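Flavodoxin (Bacteroides uniformis, PDB 4J8P) binds flavin mononucleotide in a flavodoxin-like fold and probably serves as an electron-transfer or redox flavoprotein. Local coordinates at residues K128-Q131 and T132-G136. Residues are numbered along the deposited sequence; the frame is centred on the assembly and turned at random.
Sequences KELQ and TNYPG
At the C-terminal end of helix 124-133, Thr132 folds its side chain back onto the preceding turn, where Lys128 O accepts two hydrogen bonds from this one residue. Thr132 N supplies the helical bond and Thr132 OG1 a second, at 2.8 Å from Lys128 O; the two donors arrive from opposite faces of the carbonyl plane, the hydroxyl well above it. With chi1 at -56°, OG1 stands beside its own backbone N, which turns it back toward Lys128 O. The last turn closes with Asn133 N on Glu129 O and Tyr134 N on Leu130 O, each 3.0 Å; Tyr134 is the first residue to leave helical geometry. This helix is the crossover of a right-handed beta-alpha-beta unit of the flavodoxin fold, linking strands 111-117 and 138-144. One step beyond the helix, the Tyr134 ring stands obliquely to Leu130 O, ring atom CD2 3.3 Å from it, while CE2 meets Leu130 CD2 at 4.1 Å. Asn133 ND2 lies over one face of the same ring, 3.2 Å above its plane and offset toward the rim. Leu130 and Tyr134 both pack on Ile102 of helix 96-102, and Tyr134 OH is hydrogen-bonded to Glu103 and Asn99. On the outer side, Lys128 bends at chi2 and chi3, and its NZ hydrogen-bonds Gln131 OE1 at 2.8 Å, lying in the plane of the amide carbonyl on a lone pair of OE1.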
ATOM      1  N   LYS A 128     -12.212  -1.684   0.495  1.00 16.57           N
ATOM      2  CA  LYS A 128     -13.420  -1.504  -0.319  1.00 15.87           C
ATOM      3  C   LYS A 128     -13.318  -0.255  -1.209  1.00 18.58           C
ATOM      4  O   LYS A 128     -13.732  -0.286  -2.367  1.00 18.73           O
ATOM      5  CB  LYS A 128     -14.637  -1.403   0.600  1.00 17.48           C
ATOM      6  CG  LYS A 128     -15.974  -1.555  -0.164  1.00 18.08           C
ATOM      7  CD  LYS A 128     -16.136  -2.922  -0.924  1.00 22.44           C
ATOM      8  CE  LYS A 128     -15.884  -4.155  -0.079  1.00 24.66           C
ATOM      9  NZ  LYS A 128     -15.823  -5.407  -0.922  1.00 23.14           N
ATOM     10  N   GLU A 129     -12.781   0.855  -0.663  1.00 16.49           N
ATOM     11  CA  GLU A 129     -12.645   2.059  -1.484  1.00 16.73           C
ATOM     12  C   GLU A 129     -11.687   1.810  -2.656  1.00 19.29           C
ATOM     13  O   GLU A 129     -11.973   2.261  -3.762  1.00 20.42           O
ATOM     14  CB  GLU A 129     -12.171   3.243  -0.638  1.00 17.47           C
ATOM     15  CG  GLU A 129     -13.277   3.774   0.252  1.00 21.39           C
ATOM     16  CD  GLU A 129     -14.184   4.801  -0.400  1.00 36.64           C
ATOM     17  OE1 GLU A 129     -13.952   5.163  -1.578  1.00 29.37           O
ATOM     18  OE2 GLU A 129     -15.100   5.287   0.297  1.00 39.28           O
ATOM     19  N   LEU A 130     -10.581   1.048  -2.436  1.00 16.51           N
ATOM     20  CA  LEU A 130      -9.685   0.758  -3.565  1.00 16.65           C
ATOM     21  C   LEU A 130     -10.398  -0.094  -4.612  1.00 18.26           C
ATOM     22  O   LEU A 130     -10.258   0.162  -5.816  1.00 19.08           O
ATOM     23  CB  LEU A 130      -8.420   0.044  -3.080  1.00 15.95           C
ATOM     24  CG  LEU A 130      -7.420   0.897  -2.280  1.00 18.89           C
ATOM     25  CD1 LEU A 130      -6.316  -0.018  -1.731  1.00 19.15           C
ATOM     26  CD2 LEU A 130      -6.741   1.965  -3.173  1.00 19.90           C
ATOM     27  N   GLN A 131     -11.137  -1.138  -4.168  1.00 16.20           N
ATOM     28  CA  GLN A 131     -11.834  -1.985  -5.142  1.00 16.62           C
ATOM     29  C   GLN A 131     -12.833  -1.167  -5.972  1.00 20.75           C
ATOM     30  O   GLN A 131     -12.984  -1.392  -7.174  1.00 22.20           O
ATOM     31  CB  GLN A 131     -12.608  -3.088  -4.409  1.00 18.12           C
ATOM     32  CG  GLN A 131     -11.700  -4.098  -3.686  1.00 19.43           C
ATOM     33  CD  GLN A 131     -12.516  -5.009  -2.785  1.00 20.84           C
ATOM     34  OE1 GLN A 131     -13.737  -4.859  -2.663  1.00 20.18           O
ATOM     35  NE2 GLN A 131     -11.880  -6.003  -2.177  1.00 18.22           N
ATOM     36  N   THR A 132     -13.578  -0.282  -5.291  1.00 17.82           N
ATOM     37  CA  THR A 132     -14.648   0.504  -5.937  1.00 19.42           C
ATOM     38  C   THR A 132     -14.033   1.528  -6.925  1.00 22.87           C
ATOM     39  O   THR A 132     -14.596   1.776  -8.000  1.00 23.83           O
ATOM     40  CB  THR A 132     -15.519   1.176  -4.838  1.00 23.34           C
ATOM     41  OG1 THR A 132     -16.027   0.166  -3.953  1.00 24.26           O
ATOM     42  CG2 THR A 132     -16.723   1.976  -5.427  1.00 27.27           C
ATOM     43  N   ASN A 133     -12.885   2.108  -6.573  1.00 20.30           N
ATOM     44  CA  ASN A 133     -12.279   3.112  -7.448  1.00 20.44           C
ATOM     45  C   ASN A 133     -11.560   2.492  -8.630  1.00 22.24           C
ATOM     46  O   ASN A 133     -11.427   3.155  -9.675  1.00 22.84           O
ATOM     47  CB  ASN A 133     -11.315   3.978  -6.663  1.00 23.87           C
ATOM     48  CG  ASN A 133     -11.159   5.313  -7.343  1.00 48.24           C
ATOM     49  OD1 ASN A 133     -12.141   6.020  -7.589  1.00 43.73           O
ATOM     50  ND2 ASN A 133      -9.955   5.626  -7.777  1.00 42.47           N
ATOM     51  N   TYR A 134     -11.111   1.209  -8.484  1.00 18.98           N
ATOM     52  CA  TYR A 134     -10.342   0.524  -9.544  1.00 18.88           C
ATOM     53  C   TYR A 134     -10.992  -0.816  -9.863  1.00 22.54           C
ATOM     54  O   TYR A 134     -10.416  -1.879  -9.578  1.00 23.03           O
ATOM     55  CB  TYR A 134      -8.880   0.341  -9.114  1.00 18.65           C
ATOM     56  CG  TYR A 134      -8.242   1.652  -8.717  1.00 17.95           C
ATOM     57  CD1 TYR A 134      -8.010   2.648  -9.661  1.00 19.94           C
ATOM     58  CD2 TYR A 134      -7.918   1.915  -7.393  1.00 18.30           C
ATOM     59  CE1 TYR A 134      -7.460   3.870  -9.295  1.00 19.50           C
ATOM     60  CE2 TYR A 134      -7.364   3.139  -7.013  1.00 18.14           C
ATOM     61  CZ  TYR A 134      -7.125   4.109  -7.973  1.00 20.23           C
ATOM     62  OH  TYR A 134      -6.601   5.327  -7.607  1.00 19.12           O
ATOM     63  N   PRO A 135     -12.192  -0.787 -10.480  1.00 22.22           N
ATOM     64  CA  PRO A 135     -12.930  -2.041 -10.692  1.00 23.12           C
ATOM     65  C   PRO A 135     -12.364  -2.939 -11.795  1.00 28.43           C
ATOM     66  O   PRO A 135     -12.847  -4.063 -11.949  1.00 29.43           O
ATOM     67  CB  PRO A 135     -14.351  -1.559 -11.038  1.00 26.02           C
ATOM     68  CG  PRO A 135     -14.158  -0.210 -11.635  1.00 29.12           C
ATOM     69  CD  PRO A 135     -12.987   0.391 -10.903  1.00 23.49           C
ATOM     70  N   GLY A 136     -11.373  -2.447 -12.533  1.00 25.57           N
ATOM     71  CA  GLY A 136     -10.712  -3.196 -13.593  1.00 26.42           C
ATOM     72  C   GLY A 136      -9.598  -4.087 -13.076  1.00 27.55           C
ATOM     73  O   GLY A 136      -9.063  -4.901 -13.829  1.00 30.10           O
TER